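Local structure of sorting nexin GRD19 (Saccharomyces cerevisiae, 1OCS) at residues G130-T133 against W134-V138. The protein binds phosphatidylinositol 3-phosphate through its PX domain and helps retrieve late Golgi membrane proteins from the prevacuolar compartment. Residues are numbered along the deposited sequence; the frame is centred on the assembly and turned at random.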
ATOM      1  N   GLY A 130       9.484   6.014  -0.891  1.00 19.22           N
ATOM      2  CA  GLY A 130       8.584   6.284  -1.996  1.00 18.51           C
ATOM      3  C   GLY A 130       7.193   5.735  -1.746  1.00 18.51           C
ATOM      4  O   GLY A 130       6.192   6.433  -1.935  1.00 18.28           O
ATOM      5  N   LEU A 131       7.122   4.480  -1.315  1.00 16.62           N
ATOM      6  CA  LEU A 131       5.832   3.856  -1.047  1.00 17.72           C
ATOM      7  C   LEU A 131       5.072   4.572   0.067  1.00 16.50           C
ATOM      8  O   LEU A 131       3.847   4.684   0.014  1.00 17.07           O
ATOM      9  CB  LEU A 131       6.021   2.381  -0.690  1.00 15.43           C
ATOM     10  CG  LEU A 131       6.504   1.480  -1.836  1.00 16.06           C
ATOM     11  CD1 LEU A 131       6.777   0.096  -1.304  1.00 13.00           C
ATOM     12  CD2 LEU A 131       5.462   1.430  -2.942  1.00 15.15           C
ATOM     13  N   ASN A 132       5.796   5.044   1.079  1.00 16.60           N
ATOM     14  CA  ASN A 132       5.169   5.753   2.190  1.00 17.20           C
ATOM     15  C   ASN A 132       4.486   7.012   1.656  1.00 16.92           C
ATOM     16  O   ASN A 132       3.312   7.255   1.917  1.00 16.96           O
ATOM     17  CB  ASN A 132       6.216   6.137   3.245  1.00 15.66           C
ATOM     18  CG  ASN A 132       5.604   6.855   4.439  1.00 19.09           C
ATOM     19  OD1 ASN A 132       4.828   6.270   5.197  1.00 15.63           O
ATOM     20  ND2 ASN A 132       5.943   8.134   4.605  1.00 16.51           N
ATOM     21  N   THR A 133       5.229   7.803   0.890  1.00 18.93           N
ATOM     22  CA  THR A 133       4.697   9.032   0.311  1.00 18.91           C
ATOM     23  C   THR A 133       3.518   8.742  -0.619  1.00 18.26           C
ATOM     24  O   THR A 133       2.495   9.429  -0.573  1.00 17.66           O
ATOM     25  CB  THR A 133       5.793   9.783  -0.479  1.00 19.80           C
ATOM     26  OG1 THR A 133       6.824  10.196   0.425  1.00 21.41           O
ATOM     27  CG2 THR A 133       5.219  11.008  -1.175  1.00 21.29           C
ATOM     28  N   TRP A 134       3.666   7.717  -1.454  1.00 17.82           N
ATOM     29  CA  TRP A 134       2.623   7.328  -2.400  1.00 16.58           C
ATOM     30  C   TRP A 134       1.340   6.924  -1.669  1.00 16.75           C
ATOM     31  O   TRP A 134       0.245   7.366  -2.020  1.00 15.41           O
ATOM     32  CB  TRP A 134       3.106   6.149  -3.251  1.00 16.32           C
ATOM     33  CG  TRP A 134       2.202   5.804  -4.406  1.00 15.14           C
ATOM     34  CD1 TRP A 134       2.166   6.412  -5.627  1.00 15.24           C
ATOM     35  CD2 TRP A 134       1.214   4.766  -4.447  1.00 14.33           C
ATOM     36  NE1 TRP A 134       1.222   5.816  -6.428  1.00 13.26           N
ATOM     37  CE2 TRP A 134       0.621   4.802  -5.729  1.00 13.47           C
ATOM     38  CE3 TRP A 134       0.770   3.806  -3.522  1.00 13.05           C
ATOM     39  CZ2 TRP A 134      -0.392   3.914  -6.117  1.00 13.33           C
ATOM     40  CZ3 TRP A 134      -0.238   2.923  -3.906  1.00 13.98           C
ATOM     41  CH2 TRP A 134      -0.807   2.984  -5.197  1.00 12.88           C
ATOM     42  N   MET A 135       1.486   6.082  -0.651  1.00 15.90           N
ATOM     43  CA  MET A 135       0.339   5.600   0.108  1.00 17.12           C
ATOM     44  C   MET A 135      -0.409   6.725   0.821  1.00 16.62           C
ATOM     45  O   MET A 135      -1.638   6.733   0.843  1.00 16.05           O
ATOM     46  CB  MET A 135       0.793   4.545   1.121  1.00 18.42           C
ATOM     47  CG  MET A 135      -0.274   3.542   1.506  1.00 20.84           C
ATOM     48  SD  MET A 135      -0.992   2.683   0.074  1.00 22.73           S
ATOM     49  CE  MET A 135      -2.703   2.697   0.531  1.00 20.22           C
ATOM     50  N   GLN A 136       0.324   7.676   1.400  1.00 16.57           N
ATOM     51  CA  GLN A 136      -0.319   8.787   2.100  1.00 17.76           C
ATOM     52  C   GLN A 136      -1.061   9.669   1.102  1.00 19.93           C
ATOM     53  O   GLN A 136      -2.112  10.232   1.412  1.00 19.37           O
ATOM     54  CB  GLN A 136       0.719   9.615   2.868  1.00 18.99           C
ATOM     55  CG  GLN A 136       1.492   8.800   3.904  1.00 20.93           C
ATOM     56  CD  GLN A 136       2.406   9.644   4.769  1.00 21.87           C
ATOM     57  OE1 GLN A 136       2.803  10.746   4.387  1.00 24.32           O
ATOM     58  NE2 GLN A 136       2.760   9.121   5.936  1.00 22.15           N
ATOM     59  N   SER A 137      -0.514   9.770  -0.105  1.00 18.83           N
ATOM     60  CA  SER A 137      -1.123  10.564  -1.161  1.00 18.64           C
ATOM     61  C   SER A 137      -2.413   9.903  -1.652  1.00 18.13           C
ATOM     62  O   SER A 137      -3.449  10.556  -1.808  1.00 15.93           O
ATOM     63  CB  SER A 137      -0.133  10.713  -2.319  1.00 20.87           C
ATOM     64  OG  SER A 137      -0.718  11.399  -3.402  1.00 26.47           O
ATOM     65  N   VAL A 138      -2.352   8.599  -1.888  1.00 15.77           N
ATOM     66  CA  VAL A 138      -3.516   7.865  -2.359  1.00 14.70           C
ATOM     67  C   VAL A 138      -4.589   7.697  -1.282  1.00 15.90           C
ATOM     68  O   VAL A 138      -5.753   8.019  -1.513  1.00 15.56           O
ATOM     69  CB  VAL A 138      -3.104   6.478  -2.899  1.00 16.43           C
ATOM     70  CG1 VAL A 138      -4.341   5.613  -3.143  1.00 16.33           C
ATOM     71  CG2 VAL A 138      -2.307   6.655  -4.200  1.00 15.66           C
TER
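Asn132 and Gln136, one helical turn apart, bring their side-chain amides together without bonding to each other: Asn132 ND2 lies 3.6 Å from Gln136 NE2, a meeting of two donors, and the amide planes are turned 61° apart. Nearer the backbone, the Gln136 chain leans on the preceding turn, its CG 3.1 Å from Asn132 O. That carbonyl also accepts Gln136 N at 3.1 Å. The neighbouring i to i+4 bonds confirm a regular alpha-helix: Trp134 N reaches Gly130 O, and Met135 N reaches Leu131 O at 2.8 Å. Ser137 N gives a more bent bond to Thr133 O, 147° at the hydrogen.

Torsions aim the two amides: Asn132 carries CG anti to its backbone N (chi1 -179°), whereas Gln136 places CG anti to the carbonyl carbon and runs extended from there. Both then engage strand 36-46, Asn132 OD1 accepting Val40 N and Gln136 NE2 donating to Ile38 O. Leu131, Trp134 and Met135 turn into the core, while Thr133 and Ser137 lie on the exposed side of helix 121-139. Met135 bends among Ile38, Val40, Phe85 and Phe154, while Trp134 donates NE1 to Pro107 O and takes Val138 CG2 over the centre of one ring face, 3.7 Å above its plane. Leu131 packs near Arg127, which binds phosphatidylinositol 3-phosphate, so this turn adjoins the lipid site of the PX fold.

With an alanine at Asn132, Val40 N would probably lose its side-chain acceptor and a gap would open beside the Gln136 amide. The chemistry therefore implies that the neighbouring amides serve the strand rather than each other, tying the helix to backbone groups at the edge of the three-stranded sheet.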